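Local coordinates for TbpB (Actinobacillus pleuropneumoniae, PDB 3HOL), which probably binds host transferrin at the bacterial cell surface, as the lipoprotein component of a receptor used for iron acquisition, at residues I276-I281 with F359-R364; G374-I379 with A503-K508; G380-Q385 with W392-D397. All blocks are in the same frame, centred on the assembly; numbering follows the deposited sequence.

Interactions 2 and 3 share strand 375-387 and touch one another: A503 CB lies 3.7 Å from G380 N. The former pairs the lower-numbered half of that strand with the chain's last strand, 495-508; the latter joins the following residues to strand 391-394 in a hairpin. Interaction 1 stands apart, its centre 21 Å and 16 Å from theirs, between two strands of the C-lobe handle domain. It is the buried contact of the three and holds a carboxylate-guanidinium salt bridge. The two barrel contacts are partly buried and depend more on flat groups: tyrosine rings against glutamine in interaction 2, tryptophans and alanine methyls in interaction 3.

Interaction 1: residues I276-I281 with F359-R364; sequences IDASKI and FLQGER
Residues 276-281 and 359-363 lie side by side as antiparallel strands, their short axes 4.4 Å apart and at 172°, with D277-G362 and S279-L360 as hydrogen-bonded pairs. In the first pair, N of G362 lies 2.9 Å from O of D277, and the return bond runs from D277 N to G362 O. I276, A278 and K280 face E363, Q361 and F359 in the non-hydrogen-bonded pairs between and beyond them. D277, S279 and L360 project to one face of the sheet. There R364, just past the strand end, reaches across to the neighbouring strand: a bend at chi2 (-75°) turns its guanidinium toward D277. The grip is side-on. NE approaches OD2 of D277 to 3.0 Å, while NH1 stands 3.2 Å from OD1 of the same carboxylate and also donates to OD2. Although OD2 lies close to the guanidinium plane, the two planar groups are turned 57° apart, and NE meets OD2 on its syn side but well out of the carboxylate plane. Further partners hold both groups, Y477 OH bonding to OD2, R274 pairing with OD1, and N440 OD1 bonding to R364 NH2; the negative charge of the buried D277 carboxylate is therefore probably well compensated by R364 and R274. Farther along the face, water 1 accepts from S279 OG and donates to L360 O at 2.9 Å, and Q487 NE2 also binds the serine hydroxyl. On the opposite face, Q361 lays its OE1 3.6 Å from the A278 methyl, and its NE2 is bound by the carbonyls of A297 and V299. The bonding pattern is that of a regular antiparallel sheet within the C-lobe handle domain, and the partners Y477 and Q487 place the D277 and S279 face against two strands of the following beta barrel.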
loop_
_atom_site.group_PDB
_atom_site.type_symbol
_atom_site.label_atom_id
_atom_site.label_comp_id
_atom_site.label_asym_id
_atom_site.label_seq_id
_atom_site.Cartn_x
_atom_site.Cartn_y
_atom_site.Cartn_z
ATOM N N ILE A 276 5.759 2.344 -7.281
ATOM C CA ILE A 276 5.533 0.967 -6.904
ATOM C C ILE A 276 5.006 0.137 -8.052
ATOM O O ILE A 276 4.159 0.618 -8.823
ATOM C CB ILE A 276 4.491 0.915 -5.771
ATOM C CG1 ILE A 276 5.031 1.585 -4.494
ATOM C CG2 ILE A 276 4.013 -0.521 -5.505
ATOM C CD1 ILE A 276 3.869 1.870 -3.468
ATOM N N ASP A 277 5.482 -1.117 -8.142
ATOM C CA ASP A 277 4.774 -2.138 -8.929
ATOM C C ASP A 277 4.296 -3.205 -7.955
ATOM O O ASP A 277 5.047 -3.598 -7.074
ATOM C CB ASP A 277 5.702 -2.803 -9.971
ATOM C CG ASP A 277 6.200 -1.822 -11.036
ATOM O OD1 ASP A 277 5.382 -0.996 -11.482
ATOM O OD2 ASP A 277 7.421 -1.861 -11.377
ATOM N N ALA A 278 3.066 -3.677 -8.124
ATOM C CA ALA A 278 2.554 -4.813 -7.361
ATOM C C ALA A 278 1.339 -5.337 -8.107
ATOM O O ALA A 278 0.268 -4.718 -8.089
ATOM C CB ALA A 278 2.162 -4.405 -5.890
ATOM N N SER A 279 1.528 -6.438 -8.825
ATOM C CA SER A 279 0.443 -7.007 -9.613
ATOM C C SER A 279 0.545 -8.502 -9.636
ATOM O O SER A 279 1.560 -9.078 -9.243
ATOM C CB SER A 279 0.371 -6.420 -11.038
ATOM O OG SER A 279 1.603 -6.560 -11.676
ATOM N N LYS A 280 -0.544 -9.112 -10.081
ATOM C CA LYS A 280 -0.726 -10.539 -10.067
ATOM C C LYS A 280 -1.297 -10.940 -11.424
ATOM O O LYS A 280 -2.254 -10.329 -11.902
ATOM C CB LYS A 280 -1.668 -10.900 -8.914
ATOM C CG LYS A 280 -2.185 -12.349 -8.897
ATOM C CD LYS A 280 -2.879 -12.672 -7.575
ATOM C CE LYS A 280 -4.200 -11.924 -7.425
ATOM N NZ LYS A 280 -5.248 -12.637 -8.221
ATOM N N ILE A 281 -0.686 -11.947 -12.042
ATOM C CA ILE A 281 -1.182 -12.536 -13.284
ATOM C C ILE A 281 -1.858 -13.858 -12.938
ATOM O O ILE A 281 -1.236 -14.750 -12.376
ATOM C CB ILE A 281 -0.066 -12.815 -14.299
ATOM C CG1 ILE A 281 0.655 -11.525 -14.692
ATOM C CG2 ILE A 281 -0.664 -13.555 -15.569
ATOM C CD1 ILE A 281 1.984 -11.728 -15.439
ATOM N N PHE A 359 3.174 -13.275 -9.296
ATOM C CA PHE A 359 3.154 -11.918 -8.762
ATOM C C PHE A 359 4.522 -11.270 -8.946
ATOM O O PHE A 359 5.567 -11.971 -8.999
ATOM C CB PHE A 359 2.729 -11.901 -7.273
ATOM C CG PHE A 359 3.746 -12.514 -6.337
ATOM C CD1 PHE A 359 4.799 -11.761 -5.826
ATOM C CD2 PHE A 359 3.662 -13.878 -5.991
ATOM C CE1 PHE A 359 5.754 -12.345 -4.972
ATOM C CE2 PHE A 359 4.618 -14.478 -5.139
ATOM C CZ PHE A 359 5.658 -13.724 -4.634
ATOM N N LEU A 360 4.506 -9.944 -9.054
ATOM C CA LEU A 360 5.736 -9.153 -9.018
ATOM C C LEU A 360 5.489 -7.898 -8.203
ATOM O O LEU A 360 4.486 -7.209 -8.425
ATOM C CB LEU A 360 6.199 -8.769 -10.434
ATOM C CG LEU A 360 7.570 -8.061 -10.365
ATOM C CD1 LEU A 360 8.561 -8.663 -11.343
ATOM C CD2 LEU A 360 7.458 -6.507 -10.542
ATOM N N GLN A 361 6.403 -7.593 -7.291
ATOM C CA GLN A 361 6.385 -6.335 -6.558
ATOM C C GLN A 361 7.762 -5.677 -6.595
ATOM O O GLN A 361 8.772 -6.351 -6.519
ATOM C CB GLN A 361 5.935 -6.565 -5.102
ATOM C CG GLN A 361 4.630 -7.421 -4.981
ATOM C CD GLN A 361 3.971 -7.256 -3.593
ATOM O OE1 GLN A 361 2.760 -6.978 -3.489
ATOM N NE2 GLN A 361 4.771 -7.359 -2.539
ATOM N N GLY A 362 7.803 -4.353 -6.698
ATOM C CA GLY A 362 9.084 -3.664 -6.724
ATOM C C GLY A 362 8.938 -2.247 -6.181
ATOM O O GLY A 362 7.851 -1.649 -6.270
ATOM N N GLU A 363 10.028 -1.738 -5.618
ATOM C CA GLU A 363 10.114 -0.375 -5.073
ATOM C C GLU A 363 10.949 0.420 -6.061
ATOM O O GLU A 363 12.176 0.272 -6.059
ATOM C CB GLU A 363 10.829 -0.431 -3.701
ATOM C CG GLU A 363 10.138 -1.362 -2.713
ATOM C CD GLU A 363 10.990 -1.750 -1.501
ATOM O OE1 GLU A 363 11.971 -1.057 -1.186
ATOM O OE2 GLU A 363 10.663 -2.775 -0.863
ATOM N N ARG A 364 10.309 1.241 -6.916
ATOM C CA ARG A 364 11.035 1.884 -8.036
ATOM C C ARG A 364 12.167 2.742 -7.575
ATOM O O ARG A 364 12.034 3.475 -6.590
ATOM C CB ARG A 364 10.122 2.826 -8.838
ATOM C CG ARG A 364 9.113 2.149 -9.693
ATOM C CD ARG A 364 9.739 1.540 -10.977
ATOM N NE ARG A 364 8.677 0.889 -11.765
ATOM C CZ ARG A 364 8.192 1.331 -12.927
ATOM N NH1 ARG A 364 7.214 0.640 -13.512
ATOM N NH2 ARG A 364 8.667 2.445 -13.503
HETATM O O HOH W 1 3.899 -5.849 -10.973
#

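Interaction 2: residues G374-I379 with A503-K508; sequences GNYKYI and AKQQVK
Q505 lies across two tyrosines of the opposing strand, Y376 and Y378, where strands 375-387 and 495-508, the first and last long strands of the C-lobe beta barrel, pair antiparallel to close it. The glutamine touches both rings, its aliphatic part mainly Y378 and its amide stacked on Y376. Its CB sits over the face of Y378, 3.9 Å from the ring centroid, in a CH-pi contact, while its CA lies over the same ring face, offset toward the rim. With CG anti to the backbone N (chi1 -156°) and the chain extended beyond it, the amide is carried on to Y376. There the amide and ring planes are only 11° apart, a stacked arrangement in which Q505 CD approaches Y376 CD1 to 3.5 Å and OE1 lies above the ring centre. The same amide is turned steeply, by 79°, against the ring of Y378, whose hydroxyl bonds to the carbonyl of A481. The Y378 CB also packs on the A503 methyl, 3.7 Å from its CB.

I379 and Q506 meet on the other face and cross at about a right angle. Their CG1 and CG atoms, respectively, come within 3.4 Å, so CG of Q506 packs against the CG1 branch of I379. Backbone bonds fix this alignment: I379 and K504 exchange two, N of K504 lying 2.9 Å from O of I379, and Q506 N donates to K377 O. Beyond that point the strands diverge. K377, whose amine forms a salt bridge with D409, receives no direct return bond between its N and the carbonyl of Q506. Water 2 fills that place, accepting from K377 N at 2.7 Å and donating to Q506 O at 2.9 Å.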
loop_
_atom_site.group_PDB
_atom_site.type_symbol
_atom_site.label_atom_id
_atom_site.label_comp_id
_atom_site.label_asym_id
_atom_site.label_seq_id
_atom_site.Cartn_x
_atom_site.Cartn_y
_atom_site.Cartn_z
ATOM N N GLY A 374 26.216 4.699 -19.052
ATOM C CA GLY A 374 26.879 3.426 -18.747
ATOM C C GLY A 374 26.165 2.241 -19.379
ATOM O O GLY A 374 24.990 2.342 -19.734
ATOM N N ASN A 375 26.878 1.119 -19.506
ATOM C CA ASN A 375 26.345 -0.117 -20.072
ATOM C C ASN A 375 26.463 -1.231 -19.053
ATOM O O ASN A 375 27.522 -1.397 -18.448
ATOM C CB ASN A 375 27.154 -0.488 -21.306
ATOM C CG ASN A 375 26.303 -0.629 -22.535
ATOM O OD1 ASN A 375 26.004 -1.751 -22.955
ATOM N ND2 ASN A 375 25.890 0.506 -23.125
ATOM N N TYR A 376 25.397 -1.987 -18.811
ATOM C CA TYR A 376 25.498 -3.029 -17.798
ATOM C C TYR A 376 24.818 -4.316 -18.202
ATOM O O TYR A 376 23.938 -4.312 -19.034
ATOM C CB TYR A 376 24.952 -2.566 -16.438
ATOM C CG TYR A 376 25.620 -1.334 -15.847
ATOM C CD1 TYR A 376 26.652 -1.448 -14.905
ATOM C CD2 TYR A 376 25.207 -0.057 -16.214
ATOM C CE1 TYR A 376 27.259 -0.308 -14.356
ATOM C CE2 TYR A 376 25.795 1.076 -15.672
ATOM C CZ TYR A 376 26.812 0.941 -14.739
ATOM O OH TYR A 376 27.387 2.088 -14.231
ATOM N N LYS A 377 25.250 -5.405 -17.577
ATOM C CA LYS A 377 24.634 -6.720 -17.691
ATOM C C LYS A 377 23.809 -6.939 -16.444
ATOM O O LYS A 377 24.294 -6.655 -15.350
ATOM C CB LYS A 377 25.708 -7.806 -17.681
ATOM C CG LYS A 377 25.272 -9.139 -18.259
ATOM C CD LYS A 377 24.961 -8.950 -19.732
ATOM C CE LYS A 377 25.245 -10.176 -20.545
ATOM N NZ LYS A 377 25.330 -9.742 -21.955
ATOM N N TYR A 378 22.587 -7.452 -16.600
ATOM C CA TYR A 378 21.825 -7.942 -15.476
ATOM C C TYR A 378 21.540 -9.412 -15.682
ATOM O O TYR A 378 21.305 -9.863 -16.808
ATOM C CB TYR A 378 20.517 -7.161 -15.272
ATOM C CG TYR A 378 20.651 -5.719 -14.835
ATOM C CD1 TYR A 378 21.195 -4.745 -15.687
ATOM C CD2 TYR A 378 20.174 -5.310 -13.586
ATOM C CE1 TYR A 378 21.302 -3.410 -15.275
ATOM C CE2 TYR A 378 20.263 -3.983 -13.174
ATOM C CZ TYR A 378 20.835 -3.047 -14.016
ATOM O OH TYR A 378 20.932 -1.746 -13.589
ATOM N N ILE A 379 21.580 -10.154 -14.585
ATOM C CA ILE A 379 21.350 -11.601 -14.573
ATOM C C ILE A 379 20.358 -11.999 -13.457
ATOM O O ILE A 379 20.506 -11.596 -12.312
ATOM C CB ILE A 379 22.680 -12.409 -14.313
ATOM C CG1 ILE A 379 23.751 -12.101 -15.362
ATOM C CG2 ILE A 379 22.406 -13.926 -14.249
ATOM C CD1 ILE A 379 23.369 -12.476 -16.787
ATOM N N ALA A 503 16.240 -9.464 -12.113
ATOM C CA ALA A 503 17.674 -9.591 -12.415
ATOM C C ALA A 503 18.507 -8.573 -11.640
ATOM O O ALA A 503 18.063 -7.458 -11.411
ATOM C CB ALA A 503 17.923 -9.438 -13.931
ATOM N N LYS A 504 19.722 -8.975 -11.269
ATOM C CA LYS A 504 20.630 -8.142 -10.497
ATOM C C LYS A 504 21.742 -7.657 -11.430
ATOM O O LYS A 504 22.212 -8.432 -12.258
ATOM C CB LYS A 504 21.226 -8.970 -9.357
ATOM C CG LYS A 504 22.309 -8.255 -8.579
ATOM C CD LYS A 504 21.756 -7.422 -7.463
ATOM C CE LYS A 504 22.284 -7.949 -6.140
ATOM N NZ LYS A 504 22.083 -6.939 -5.077
ATOM N N GLN A 505 22.118 -6.378 -11.316
ATOM C CA GLN A 505 23.270 -5.801 -12.026
ATOM C C GLN A 505 24.519 -6.637 -11.708
ATOM O O GLN A 505 24.669 -7.165 -10.604
ATOM C CB GLN A 505 23.480 -4.328 -11.629
ATOM C CG GLN A 505 24.236 -3.457 -12.656
ATOM C CD GLN A 505 24.528 -2.040 -12.134
ATOM O OE1 GLN A 505 23.822 -1.065 -12.455
ATOM N NE2 GLN A 505 25.568 -1.923 -11.324
ATOM N N GLN A 506 25.374 -6.791 -12.708
ATOM C CA GLN A 506 26.581 -7.609 -12.609
ATOM C C GLN A 506 27.821 -6.728 -12.642
ATOM O O GLN A 506 27.786 -5.587 -13.125
ATOM C CB GLN A 506 26.665 -8.585 -13.786
ATOM C CG GLN A 506 25.537 -9.598 -13.874
ATOM C CD GLN A 506 25.451 -10.488 -12.646
ATOM O OE1 GLN A 506 24.527 -10.375 -11.839
ATOM N NE2 GLN A 506 26.417 -11.383 -12.501
ATOM N N VAL A 507 28.915 -7.272 -12.121
ATOM C CA VAL A 507 30.241 -6.685 -12.323
ATOM C C VAL A 507 31.144 -7.800 -12.880
ATOM O O VAL A 507 30.930 -8.981 -12.571
ATOM C CB VAL A 507 30.787 -6.006 -11.001
ATOM C CG1 VAL A 507 30.998 -7.035 -9.882
ATOM C CG2 VAL A 507 32.062 -5.209 -11.252
ATOM N N LYS A 508 32.118 -7.437 -13.720
ATOM C CA LYS A 508 33.064 -8.429 -14.261
ATOM C C LYS A 508 34.111 -8.952 -13.241
ATOM O O LYS A 508 34.069 -8.611 -12.049
ATOM C CB LYS A 508 33.695 -7.979 -15.599
ATOM C CG LYS A 508 34.061 -6.492 -15.756
ATOM C CD LYS A 508 34.722 -6.283 -17.137
ATOM C CE LYS A 508 34.707 -4.820 -17.617
ATOM N NZ LYS A 508 35.808 -3.986 -17.037
HETATM O O HOH W 2 27.411 -5.178 -16.006
#

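Interaction 3: residues G380-Q385 with W392-D397; sequences GTWDAQ and WVATAD
T381 OG1 is held twice: it accepts the N-H of D397 at 3.3 Å from that N, and it bonds to the carbonyl of Y404. Two residues on, D383 does similar work. Its OD1 takes the N-H of A396 at 3.0 Å from N, in a nearly straight bond that arrives from above the carboxylate plane, 55° out of it; Q343 adds a weak bond. The carbonyl of W382 is also near A396 N, but the angle is poor and no bond forms there. Across these segments regular pairing is limited to A384 with A394, which exchange two backbone bonds, the A394 N to A384 O one measuring 3.0 Å, and the non-hydrogen-bonded pair Q385 with V393.

Beneath the alanine pair the face is aromatic. CG of W382 lies between its backbone N and carbonyl carbon (chi1 60°), which brings the indole beneath A394, whose CB stands 3.9 Å from the centroid of the six-membered ring. W392 crosses W382 at about a right angle, its CH2 3.6 Å from CH2 of W382, with the ring planes at an oblique 46°. Their NE1 atoms bond outward, W382 to F422 O and W392 to D423 OD2. In this barrel hairpin, side-chain oxygens of T381 and D383 thus take over where backbone pairing stops, and probably help to keep residues 396-397 beside the strand.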
loop_
_atom_site.group_PDB
_atom_site.type_symbol
_atom_site.label_atom_id
_atom_site.label_comp_id
_atom_site.label_asym_id
_atom_site.label_seq_id
_atom_site.Cartn_x
_atom_site.Cartn_y
_atom_site.Cartn_z
ATOM N N GLY A 380 19.401 -12.851 -13.777
ATOM C CA GLY A 380 18.477 -13.332 -12.759
ATOM C C GLY A 380 17.755 -14.555 -13.258
ATOM O O GLY A 380 18.336 -15.390 -13.968
ATOM N N THR A 381 16.482 -14.663 -12.889
ATOM C CA THR A 381 15.689 -15.831 -13.226
ATOM C C THR A 381 14.219 -15.406 -13.463
ATOM O O THR A 381 13.931 -14.214 -13.498
ATOM C CB THR A 381 15.878 -16.938 -12.166
ATOM O OG1 THR A 381 15.185 -18.110 -12.572
ATOM C CG2 THR A 381 15.380 -16.527 -10.769
ATOM N N TRP A 382 13.311 -16.364 -13.628
ATOM C CA TRP A 382 11.934 -16.025 -13.908
ATOM C C TRP A 382 11.013 -17.165 -13.503
ATOM O O TRP A 382 11.473 -18.264 -13.196
ATOM C CB TRP A 382 11.775 -15.597 -15.377
ATOM C CG TRP A 382 12.155 -16.628 -16.443
ATOM C CD1 TRP A 382 13.283 -17.415 -16.493
ATOM C CD2 TRP A 382 11.397 -16.945 -17.624
ATOM N NE1 TRP A 382 13.277 -18.198 -17.643
ATOM C CE2 TRP A 382 12.123 -17.942 -18.340
ATOM C CE3 TRP A 382 10.180 -16.475 -18.153
ATOM C CZ2 TRP A 382 11.658 -18.477 -19.550
ATOM C CZ3 TRP A 382 9.715 -17.001 -19.342
ATOM C CH2 TRP A 382 10.452 -17.999 -20.036
ATOM N N ASP A 383 9.722 -16.853 -13.418
ATOM C CA ASP A 383 8.621 -17.807 -13.228
ATOM C C ASP A 383 7.625 -17.509 -14.352
ATOM O O ASP A 383 7.363 -16.333 -14.689
ATOM C CB ASP A 383 7.924 -17.622 -11.867
ATOM C CG ASP A 383 8.744 -18.115 -10.705
ATOM O OD1 ASP A 383 8.917 -19.344 -10.568
ATOM O OD2 ASP A 383 9.212 -17.280 -9.896
ATOM N N ALA A 384 7.080 -18.565 -14.941
ATOM C CA ALA A 384 6.258 -18.426 -16.122
ATOM C C ALA A 384 5.451 -19.683 -16.380
ATOM O O ALA A 384 5.802 -20.782 -15.937
ATOM C CB ALA A 384 7.114 -18.104 -17.357
ATOM N N GLN A 385 4.365 -19.495 -17.112
ATOM C CA GLN A 385 3.651 -20.597 -17.704
ATOM C C GLN A 385 3.312 -20.247 -19.137
ATOM O O GLN A 385 2.893 -19.124 -19.443
ATOM C CB GLN A 385 2.410 -20.913 -16.896
ATOM C CG GLN A 385 1.736 -22.167 -17.329
ATOM C CD GLN A 385 0.413 -22.321 -16.639
ATOM O OE1 GLN A 385 0.363 -22.439 -15.422
ATOM N NE2 GLN A 385 -0.667 -22.300 -17.406
ATOM N N TRP A 392 3.808 -25.666 -20.178
ATOM C CA TRP A 392 5.263 -25.550 -19.971
ATOM C C TRP A 392 5.465 -24.502 -18.888
ATOM O O TRP A 392 4.715 -23.530 -18.852
ATOM C CB TRP A 392 5.932 -25.084 -21.270
ATOM C CG TRP A 392 7.408 -24.775 -21.208
ATOM C CD1 TRP A 392 8.445 -25.604 -21.603
ATOM C CD2 TRP A 392 8.033 -23.533 -20.794
ATOM N NE1 TRP A 392 9.654 -24.961 -21.436
ATOM C CE2 TRP A 392 9.430 -23.697 -20.941
ATOM C CE3 TRP A 392 7.543 -22.307 -20.303
ATOM C CZ2 TRP A 392 10.350 -22.683 -20.606
ATOM C CZ3 TRP A 392 8.466 -21.294 -19.972
ATOM C CH2 TRP A 392 9.847 -21.496 -20.128
ATOM N N VAL A 393 6.459 -24.691 -18.026
ATOM C CA VAL A 393 6.703 -23.765 -16.903
ATOM C C VAL A 393 8.193 -23.432 -16.734
ATOM O O VAL A 393 9.101 -24.227 -17.093
ATOM C CB VAL A 393 6.126 -24.250 -15.528
ATOM C CG1 VAL A 393 4.621 -24.612 -15.622
ATOM C CG2 VAL A 393 6.916 -25.435 -14.964
ATOM N N ALA A 394 8.418 -22.213 -16.254
ATOM C CA ALA A 394 9.694 -21.763 -15.784
ATOM C C ALA A 394 9.539 -21.616 -14.272
ATOM O O ALA A 394 8.572 -21.018 -13.791
ATOM C CB ALA A 394 10.056 -20.454 -16.439
ATOM N N THR A 395 10.467 -22.204 -13.524
ATOM C CA THR A 395 10.442 -22.125 -12.076
ATOM C C THR A 395 11.748 -21.549 -11.544
ATOM O O THR A 395 12.784 -22.165 -11.711
ATOM C CB THR A 395 10.237 -23.508 -11.497
ATOM O OG1 THR A 395 8.975 -23.985 -11.945
ATOM C CG2 THR A 395 10.254 -23.479 -9.965
ATOM N N ALA A 396 11.679 -20.382 -10.894
ATOM C CA ALA A 396 12.848 -19.612 -10.450
ATOM C C ALA A 396 13.903 -20.500 -9.772
ATOM O O ALA A 396 13.588 -21.265 -8.856
ATOM C CB ALA A 396 12.421 -18.457 -9.500
ATOM N N ASP A 397 15.145 -20.373 -10.226
ATOM C CA ASP A 397 16.245 -21.165 -9.664
ATOM C C ASP A 397 17.560 -20.386 -9.751
ATOM O O ASP A 397 17.614 -19.309 -10.345
ATOM C CB ASP A 397 16.308 -22.561 -10.318
ATOM C CG ASP A 397 16.886 -22.544 -11.761
ATOM O OD1 ASP A 397 18.002 -22.077 -11.990
ATOM O OD2 ASP A 397 16.238 -23.068 -12.684
#